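Local coordinates for protein HTH-type transcriptional regulator PrpR (Mycobacterium tuberculosis, PDB 6D2S) that regulates transcription of the enzymes that break down short-chain fatty acids, through the glyoxylate and methylcitrate cycles, and supports use of cholesterol-derived propionate, at residues Phe159-Ser171 with Leu252-Leu265. Numbering follows the deposited sequence.
With CA (calcium ion), chain C.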
ATOM      1  N   PHE A 159       4.265  12.760  -1.667  1.00 14.72           N
ATOM      2  CA  PHE A 159       2.833  12.493  -1.575  1.00 14.01           C
ATOM      3  C   PHE A 159       2.301  12.562  -0.151  1.00 18.27           C
ATOM      4  O   PHE A 159       1.078  12.535   0.037  1.00 19.58           O
ATOM      5  CB  PHE A 159       2.500  11.131  -2.196  1.00 13.23           C
ATOM      6  CG  PHE A 159       2.682  11.113  -3.681  1.00 13.74           C
ATOM      7  CD1 PHE A 159       1.670  11.549  -4.518  1.00 18.45           C
ATOM      8  CD2 PHE A 159       3.882  10.712  -4.242  1.00 15.49           C
ATOM      9  CE1 PHE A 159       1.833  11.555  -5.897  1.00 20.43           C
ATOM     10  CE2 PHE A 159       4.055  10.716  -5.626  1.00 15.95           C
ATOM     11  CZ  PHE A 159       3.030  11.140  -6.454  1.00 20.02           C
ATOM     12  N   GLY A 160       3.181  12.693   0.839  1.00 17.28           N
ATOM     13  CA  GLY A 160       2.766  12.801   2.228  1.00 19.98           C
ATOM     14  C   GLY A 160       2.323  11.503   2.859  1.00 21.27           C
ATOM     15  O   GLY A 160       1.431  11.511   3.720  1.00 17.57           O
ATOM     16  N   VAL A 161       2.925  10.380   2.470  1.00 15.95           N
ATOM     17  CA  VAL A 161       2.523   9.071   2.963  1.00 15.13           C
ATOM     18  C   VAL A 161       3.741   8.351   3.533  1.00 15.27           C
ATOM     19  O   VAL A 161       4.887   8.745   3.315  1.00 19.10           O
ATOM     20  CB  VAL A 161       1.842   8.223   1.867  1.00 17.98           C
ATOM     21  CG1 VAL A 161       0.583   8.932   1.365  1.00 13.67           C
ATOM     22  CG2 VAL A 161       2.802   7.968   0.709  1.00 18.37           C
ATOM     23  N   GLY A 162       3.472   7.268   4.267  1.00 16.34           N
ATOM     24  CA  GLY A 162       4.531   6.534   4.931  1.00 13.81           C
ATOM     25  C   GLY A 162       5.270   5.557   4.024  1.00 17.68           C
ATOM     26  O   GLY A 162       4.851   5.240   2.914  1.00 15.75           O
ATOM     27  N   PHE A 163       6.400   5.079   4.547  1.00 15.64           N
ATOM     28  CA  PHE A 163       7.314   4.224   3.791  1.00 13.41           C
ATOM     29  C   PHE A 163       6.619   2.967   3.263  1.00 14.02           C
ATOM     30  O   PHE A 163       6.755   2.625   2.083  1.00 14.56           O
ATOM     31  CB  PHE A 163       8.496   3.864   4.689  1.00 18.39           C
ATOM     32  CG  PHE A 163       9.652   3.234   3.965  1.00 22.99           C
ATOM     33  CD1 PHE A 163       9.722   1.862   3.814  1.00 22.25           C
ATOM     34  CD2 PHE A 163      10.676   4.018   3.453  1.00 21.75           C
ATOM     35  CE1 PHE A 163      10.796   1.275   3.162  1.00 23.93           C
ATOM     36  CE2 PHE A 163      11.750   3.438   2.800  1.00 20.15           C
ATOM     37  CZ  PHE A 163      11.804   2.065   2.649  1.00 24.64           C
ATOM     38  N   GLU A 164       5.875   2.250   4.120  1.00 12.80           N
ATOM     39  CA  GLU A 164       5.255   1.021   3.630  1.00 14.75           C
ATOM     40  C   GLU A 164       4.121   1.315   2.657  1.00 15.38           C
ATOM     41  O   GLU A 164       3.827   0.481   1.791  1.00 13.24           O
ATOM     42  CB  GLU A 164       4.760   0.145   4.789  1.00 15.30           C
ATOM     43  CG  GLU A 164       3.569   0.695   5.559  1.00 19.70           C
ATOM     44  CD  GLU A 164       3.976   1.559   6.743  1.00 22.60           C
ATOM     45  OE1 GLU A 164       5.023   2.254   6.663  1.00 18.72           O
ATOM     46  OE2 GLU A 164       3.245   1.525   7.760  1.00 18.74           O
ATOM     47  N   THR A 165       3.481   2.485   2.774  1.00 11.83           N
ATOM     48  CA  THR A 165       2.438   2.850   1.818  1.00 11.40           C
ATOM     49  C   THR A 165       3.025   3.042   0.425  1.00 12.24           C
ATOM     50  O   THR A 165       2.450   2.576  -0.564  1.00 11.32           O
ATOM     51  CB  THR A 165       1.717   4.116   2.294  1.00 14.72           C
ATOM     52  OG1 THR A 165       1.212   3.896   3.618  1.00 16.75           O
ATOM     53  CG2 THR A 165       0.549   4.479   1.366  1.00 14.26           C
ATOM     54  N   VAL A 166       4.184   3.706   0.334  1.00  9.73           N
ATOM     55  CA  VAL A 166       4.886   3.825  -0.947  1.00  9.68           C
ATOM     56  C   VAL A 166       5.281   2.448  -1.468  1.00 11.33           C
ATOM     57  O   VAL A 166       5.074   2.132  -2.644  1.00 12.30           O
ATOM     58  CB  VAL A 166       6.127   4.726  -0.811  1.00 14.08           C
ATOM     59  CG1 VAL A 166       6.907   4.751  -2.137  1.00 10.38           C
ATOM     60  CG2 VAL A 166       5.733   6.159  -0.382  1.00 14.21           C
ATOM     61  N   CYS A 167       5.901   1.627  -0.613  1.00 11.90           N
ATOM     62  CA  CYS A 167       6.374   0.312  -1.063  1.00 12.56           C
ATOM     63  C   CYS A 167       5.225  -0.527  -1.592  1.00 13.54           C
ATOM     64  O   CYS A 167       5.336  -1.177  -2.639  1.00 12.26           O
ATOM     65  CB  CYS A 167       7.068  -0.439   0.068  1.00 12.89           C
ATOM     66  SG  CYS A 167       8.660   0.187   0.516  1.00 15.70           S
ATOM     67  N   HIS A 168       4.113  -0.556  -0.864  1.00 11.89           N
ATOM     68  CA  HIS A 168       2.996  -1.350  -1.345  1.00 12.89           C
ATOM     69  C   HIS A 168       2.521  -0.842  -2.694  1.00  8.65           C
ATOM     70  O   HIS A 168       2.283  -1.633  -3.616  1.00 11.94           O
ATOM     71  CB  HIS A 168       1.846  -1.365  -0.339  1.00 17.88           C
ATOM     72  CG  HIS A 168       0.764  -2.325  -0.721  1.00 27.94           C
ATOM     73  ND1 HIS A 168      -0.237  -1.999  -1.610  1.00 28.09           N
ATOM     74  CD2 HIS A 168       0.559  -3.620  -0.381  1.00 33.20           C
ATOM     75  CE1 HIS A 168      -1.026  -3.043  -1.786  1.00 32.09           C
ATOM     76  NE2 HIS A 168      -0.564  -4.041  -1.052  1.00 34.68           N
ATOM     77  N   ARG A 169       2.402   0.478  -2.853  1.00 11.89           N
ATOM     78  CA  ARG A 169       1.955   0.995  -4.145  1.00 10.63           C
ATOM     79  C   ARG A 169       2.940   0.648  -5.262  1.00  8.51           C
ATOM     80  O   ARG A 169       2.529   0.310  -6.381  1.00  9.88           O
ATOM     81  CB  ARG A 169       1.741   2.509  -4.077  1.00 10.95           C
ATOM     82  CG  ARG A 169       1.114   3.066  -5.338  1.00 10.38           C
ATOM     83  CD  ARG A 169      -0.363   2.629  -5.474  1.00 11.42           C
ATOM     84  NE  ARG A 169      -1.081   3.385  -6.513  1.00 10.73           N
ATOM     85  CZ  ARG A 169      -1.782   2.838  -7.511  1.00 12.00           C
ATOM     86  NH1 ARG A 169      -1.845   1.516  -7.649  1.00 10.98           N
ATOM     87  NH2 ARG A 169      -2.431   3.617  -8.376  1.00  9.37           N
ATOM     88  N   LEU A 170       4.243   0.751  -4.997  1.00 10.12           N
ATOM     89  CA  LEU A 170       5.210   0.382  -6.032  1.00 12.50           C
ATOM     90  C   LEU A 170       5.001  -1.066  -6.475  1.00 11.57           C
ATOM     91  O   LEU A 170       5.152  -1.394  -7.661  1.00 12.14           O
ATOM     92  CB  LEU A 170       6.644   0.595  -5.527  1.00  9.60           C
ATOM     93  CG  LEU A 170       7.107   2.047  -5.347  1.00 12.49           C
ATOM     94  CD1 LEU A 170       8.443   2.099  -4.596  1.00 12.08           C
ATOM     95  CD2 LEU A 170       7.256   2.720  -6.718  1.00 11.49           C
ATOM     96  N   SER A 171       4.617  -1.932  -5.549  1.00 11.14           N
ATOM     97  CA  SER A 171       4.400  -3.341  -5.869  1.00 12.23           C
ATOM     98  C   SER A 171       3.094  -3.594  -6.622  1.00 13.31           C
ATOM     99  O   SER A 171       2.847  -4.741  -7.019  1.00 13.12           O
ATOM    100  CB  SER A 171       4.422  -4.185  -4.588  1.00 14.99           C
ATOM    101  OG  SER A 171       3.178  -4.126  -3.895  1.00 15.57           O
ATOM    102  N   LEU A 252       1.962   7.569  10.638  1.00 29.81           N
ATOM    103  CA  LEU A 252       2.051   7.474   9.190  1.00 27.77           C
ATOM    104  C   LEU A 252       2.261   6.021   8.775  1.00 27.17           C
ATOM    105  O   LEU A 252       2.788   5.214   9.543  1.00 30.14           O
ATOM    106  CB  LEU A 252       3.188   8.349   8.660  1.00 33.40           C
ATOM    107  CG  LEU A 252       3.070   8.921   7.248  1.00 28.99           C
ATOM    108  CD1 LEU A 252       1.758   9.666   7.052  1.00 27.95           C
ATOM    109  CD2 LEU A 252       4.256   9.846   6.975  1.00 34.46           C
ATOM    110  N   GLY A 253       1.846   5.695   7.552  1.00 25.41           N
ATOM    111  CA  GLY A 253       1.906   4.331   7.067  1.00 24.68           C
ATOM    112  C   GLY A 253       0.718   3.505   7.524  1.00 25.70           C
ATOM    113  O   GLY A 253       0.158   3.756   8.595  1.00 27.28           O
ATOM    114  N   TYR A 254       0.321   2.512   6.726  1.00 25.03           N
ATOM    115  CA  TYR A 254      -0.875   1.748   7.057  1.00 26.96           C
ATOM    116  C   TYR A 254      -0.627   0.678   8.109  1.00 31.02           C
ATOM    117  O   TYR A 254      -1.596   0.153   8.661  1.00 28.83           O
ATOM    118  CB  TYR A 254      -1.477   1.099   5.800  1.00 29.25           C
ATOM    119  CG  TYR A 254      -0.580   0.081   5.115  1.00 25.74           C
ATOM    120  CD1 TYR A 254      -0.501  -1.233   5.578  1.00 28.68           C
ATOM    121  CD2 TYR A 254       0.170   0.427   3.997  1.00 22.72           C
ATOM    122  CE1 TYR A 254       0.319  -2.162   4.948  1.00 28.57           C
ATOM    123  CE2 TYR A 254       0.988  -0.500   3.362  1.00 25.70           C
ATOM    124  CZ  TYR A 254       1.059  -1.788   3.841  1.00 26.79           C
ATOM    125  OH  TYR A 254       1.873  -2.707   3.206  1.00 24.75           O
ATOM    126  N   LEU A 255       0.626   0.337   8.406  1.00 27.25           N
ATOM    127  CA  LEU A 255       0.879  -0.701   9.398  1.00 31.55           C
ATOM    128  C   LEU A 255       0.616  -0.165  10.802  1.00 46.77           C
ATOM    129  O   LEU A 255       1.040   0.942  11.150  1.00 45.38           O
ATOM    130  CB  LEU A 255       2.308  -1.228   9.270  1.00 31.08           C
ATOM    131  CG  LEU A 255       2.530  -2.096   8.023  1.00 29.33           C
ATOM    132  CD1 LEU A 255       4.011  -2.376   7.766  1.00 26.01           C
ATOM    133  CD2 LEU A 255       1.750  -3.409   8.127  1.00 31.43           C
ATOM    134  N   GLY A 256      -0.104  -0.946  11.603  1.00 55.60           N
ATOM    135  CA  GLY A 256      -0.483  -0.532  12.932  1.00 64.59           C
ATOM    136  C   GLY A 256       0.720  -0.173  13.780  1.00 69.08           C
ATOM    137  O   GLY A 256       1.789  -0.782  13.675  1.00 68.18           O
ATOM    138  N   PRO A 257       0.570   0.841  14.634  1.00 69.85           N
ATOM    139  CA  PRO A 257       1.650   1.217  15.550  1.00 69.01           C
ATOM    140  C   PRO A 257       1.811   0.284  16.741  1.00 66.69           C
ATOM    141  O   PRO A 257       2.608   0.586  17.634  1.00 67.32           O
ATOM    142  CB  PRO A 257       1.216   2.616  16.011  1.00 69.35           C
ATOM    143  CG  PRO A 257      -0.268   2.544  16.002  1.00 70.03           C
ATOM    144  CD  PRO A 257      -0.625   1.684  14.814  1.00 69.85           C
ATOM    145  N   HIS A 258       1.080  -0.833  16.773  1.00 65.01           N
ATOM    146  CA  HIS A 258       1.137  -1.738  17.914  1.00 70.21           C
ATOM    147  C   HIS A 258       2.464  -2.483  18.007  1.00 65.45           C
ATOM    148  O   HIS A 258       2.798  -2.982  19.086  1.00 65.69           O
ATOM    149  CB  HIS A 258      -0.021  -2.735  17.852  1.00 77.43           C
ATOM    150  CG  HIS A 258      -0.023  -3.585  16.618  1.00 81.43           C
ATOM    151  ND1 HIS A 258      -0.199  -3.064  15.354  1.00 79.42           N
ATOM    152  CD2 HIS A 258       0.128  -4.922  16.456  1.00 82.64           C
ATOM    153  CE1 HIS A 258      -0.156  -4.043  14.467  1.00 78.79           C
ATOM    154  NE2 HIS A 258       0.040  -5.179  15.109  1.00 80.45           N
ATOM    155  N   LYS A 259       3.221  -2.580  16.917  1.00 59.37           N
ATOM    156  CA  LYS A 259       4.527  -3.225  16.974  1.00 57.76           C
ATOM    157  C   LYS A 259       5.354  -2.764  15.783  1.00 49.72           C
ATOM    158  O   LYS A 259       4.868  -2.057  14.899  1.00 43.80           O
ATOM    159  CB  LYS A 259       4.403  -4.752  17.021  1.00 60.69           C
ATOM    160  CG  LYS A 259       3.561  -5.370  15.923  1.00 57.81           C
ATOM    161  CD  LYS A 259       3.379  -6.858  16.183  1.00 60.12           C
ATOM    162  CE  LYS A 259       2.733  -7.567  15.007  1.00 60.13           C
ATOM    163  NZ  LYS A 259       2.537  -9.013  15.299  1.00 63.51           N
ATOM    164  N   ASN A 260       6.624  -3.164  15.781  1.00 49.00           N
ATOM    165  CA  ASN A 260       7.572  -2.695  14.781  1.00 47.62           C
ATOM    166  C   ASN A 260       7.677  -3.679  13.626  1.00 39.68           C
ATOM    167  O   ASN A 260       7.749  -4.895  13.827  1.00 40.98           O
ATOM    168  CB  ASN A 260       8.949  -2.467  15.405  1.00 55.34           C
ATOM    169  CG  ASN A 260       9.010  -1.192  16.230  1.00 60.20           C
ATOM    170  OD1 ASN A 260       9.105  -1.240  17.455  1.00 66.16           O
ATOM    171  ND2 ASN A 260       8.959  -0.046  15.559  1.00 58.22           N
ATOM    172  N   PHE A 261       7.679  -3.143  12.413  1.00 34.68           N
ATOM    173  CA  PHE A 261       7.788  -3.937  11.202  1.00 30.84           C
ATOM    174  C   PHE A 261       9.005  -3.497  10.403  1.00 30.21           C
ATOM    175  O   PHE A 261       9.499  -2.373  10.536  1.00 31.63           O
ATOM    176  CB  PHE A 261       6.529  -3.803  10.325  1.00 29.27           C
ATOM    177  CG  PHE A 261       5.261  -4.253  11.003  1.00 34.72           C
ATOM    178  CD1 PHE A 261       4.839  -5.571  10.915  1.00 40.99           C
ATOM    179  CD2 PHE A 261       4.491  -3.356  11.727  1.00 34.16           C
ATOM    180  CE1 PHE A 261       3.671  -5.987  11.539  1.00 43.26           C
ATOM    181  CE2 PHE A 261       3.321  -3.765  12.351  1.00 38.42           C
ATOM    182  CZ  PHE A 261       2.912  -5.081  12.257  1.00 41.34           C
ATOM    183  N   ALA A 262       9.482  -4.408   9.566  1.00 29.87           N
ATOM    184  CA  ALA A 262      10.410  -4.085   8.497  1.00 27.34           C
ATOM    185  C   ALA A 262       9.718  -4.393   7.183  1.00 26.09           C
ATOM    186  O   ALA A 262       8.997  -5.390   7.070  1.00 26.41           O
ATOM    187  CB  ALA A 262      11.712  -4.875   8.610  1.00 30.85           C
ATOM    188  N   VAL A 263       9.944  -3.542   6.191  0.62 23.60           N
ATOM    189  CA  VAL A 263       9.325  -3.685   4.882  0.62 22.42           C
ATOM    190  C   VAL A 263      10.400  -3.522   3.822  0.62 21.33           C
ATOM    191  O   VAL A 263      11.320  -2.714   3.976  0.62 21.46           O
ATOM    192  CB  VAL A 263       8.185  -2.664   4.695  0.62 27.17           C
ATOM    193  CG1 VAL A 263       7.813  -2.532   3.229  0.62 27.26           C
ATOM    194  CG2 VAL A 263       6.984  -3.084   5.529  0.62 23.08           C
ATOM    195  N   GLY A 264      10.302  -4.308   2.758  1.00 20.89           N
ATOM    196  CA  GLY A 264      11.311  -4.265   1.721  1.00 21.54           C
ATOM    197  C   GLY A 264      10.728  -4.538   0.355  1.00 21.98           C
ATOM    198  O   GLY A 264       9.637  -5.101   0.213  1.00 20.21           O
ATOM    199  N   LEU A 265      11.482  -4.115  -0.653  1.00 18.66           N
ATOM    200  CA  LEU A 265      11.202  -4.389  -2.051  1.00 18.20           C
ATOM    201  C   LEU A 265      12.423  -5.039  -2.673  1.00 21.12           C
ATOM    202  O   LEU A 265      13.554  -4.611  -2.427  1.00 20.80           O
ATOM    203  CB  LEU A 265      10.878  -3.106  -2.825  1.00 17.29           C
ATOM    204  CG  LEU A 265       9.590  -2.389  -2.444  1.00 17.12           C
ATOM    205  CD1 LEU A 265       9.529  -1.061  -3.188  1.00 16.42           C
ATOM    206  CD2 LEU A 265       8.396  -3.275  -2.794  1.00 17.49           C
TER
HETATM  207 CA    CA C 502       4.686   4.467  10.533  1.00 24.17          CA
HETATM  208  O   HOH W   1       5.497   4.296   8.242  1.00 27.81           O
HETATM  209  O   HOH W   2       4.262   2.254  10.010  1.00 27.54           O
HETATM  210  O   HOH W   3       2.834   4.402  12.359  1.00 39.69           O
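E164 joins the first turn of helix 163-170 to the loop 252-255. L255 N donates to E164 OE2 at 2.9 Å with an N-H...O angle of 156°, using the oxygen's anti lone pair. The first torsion (chi1 69°) tucks CG over the backbone, flanked by N and C, and a bend at chi2 turns the carboxylate toward the loop. The same CG lies over one face of the Y254 ring, 3.8 Å from its centroid and 21° off the normal, a CH-pi contact. Packing is tightest where two glycines let the backbones close: the CA atoms of G162, the helix N-cap, and G253 are 4.0 Å apart, and E164 OE2 stands 3.2 Å from G253 CA. G253 N is buried there without a polar partner. L252 lays its CG 3.4 Å from G162 N.

Further along the helix the contact is apolar: C167 packs on V263 and L265 of strand 261-268, the central strand of the five-stranded antiparallel sheet, and L170 CD1 reaches L265 CD1 at 3.6 Å. By contrast, the turn 256-259 swings away from the helix, with H258 and K259 exposed, and the carboxylate faces two ordered waters on its calcium side. Each E164 oxygen accepts from a calcium-bound water, while L252 O binds the calcium directly at 2.3 Å, alongside A248 and D250. E164 is thus a second-shell carboxylate whose negative charge probably helps orient those waters and stabilise the ion; calcium, waters and E164 physically link the helix of the IrrE-like part to the loop of the C-terminal regulator part.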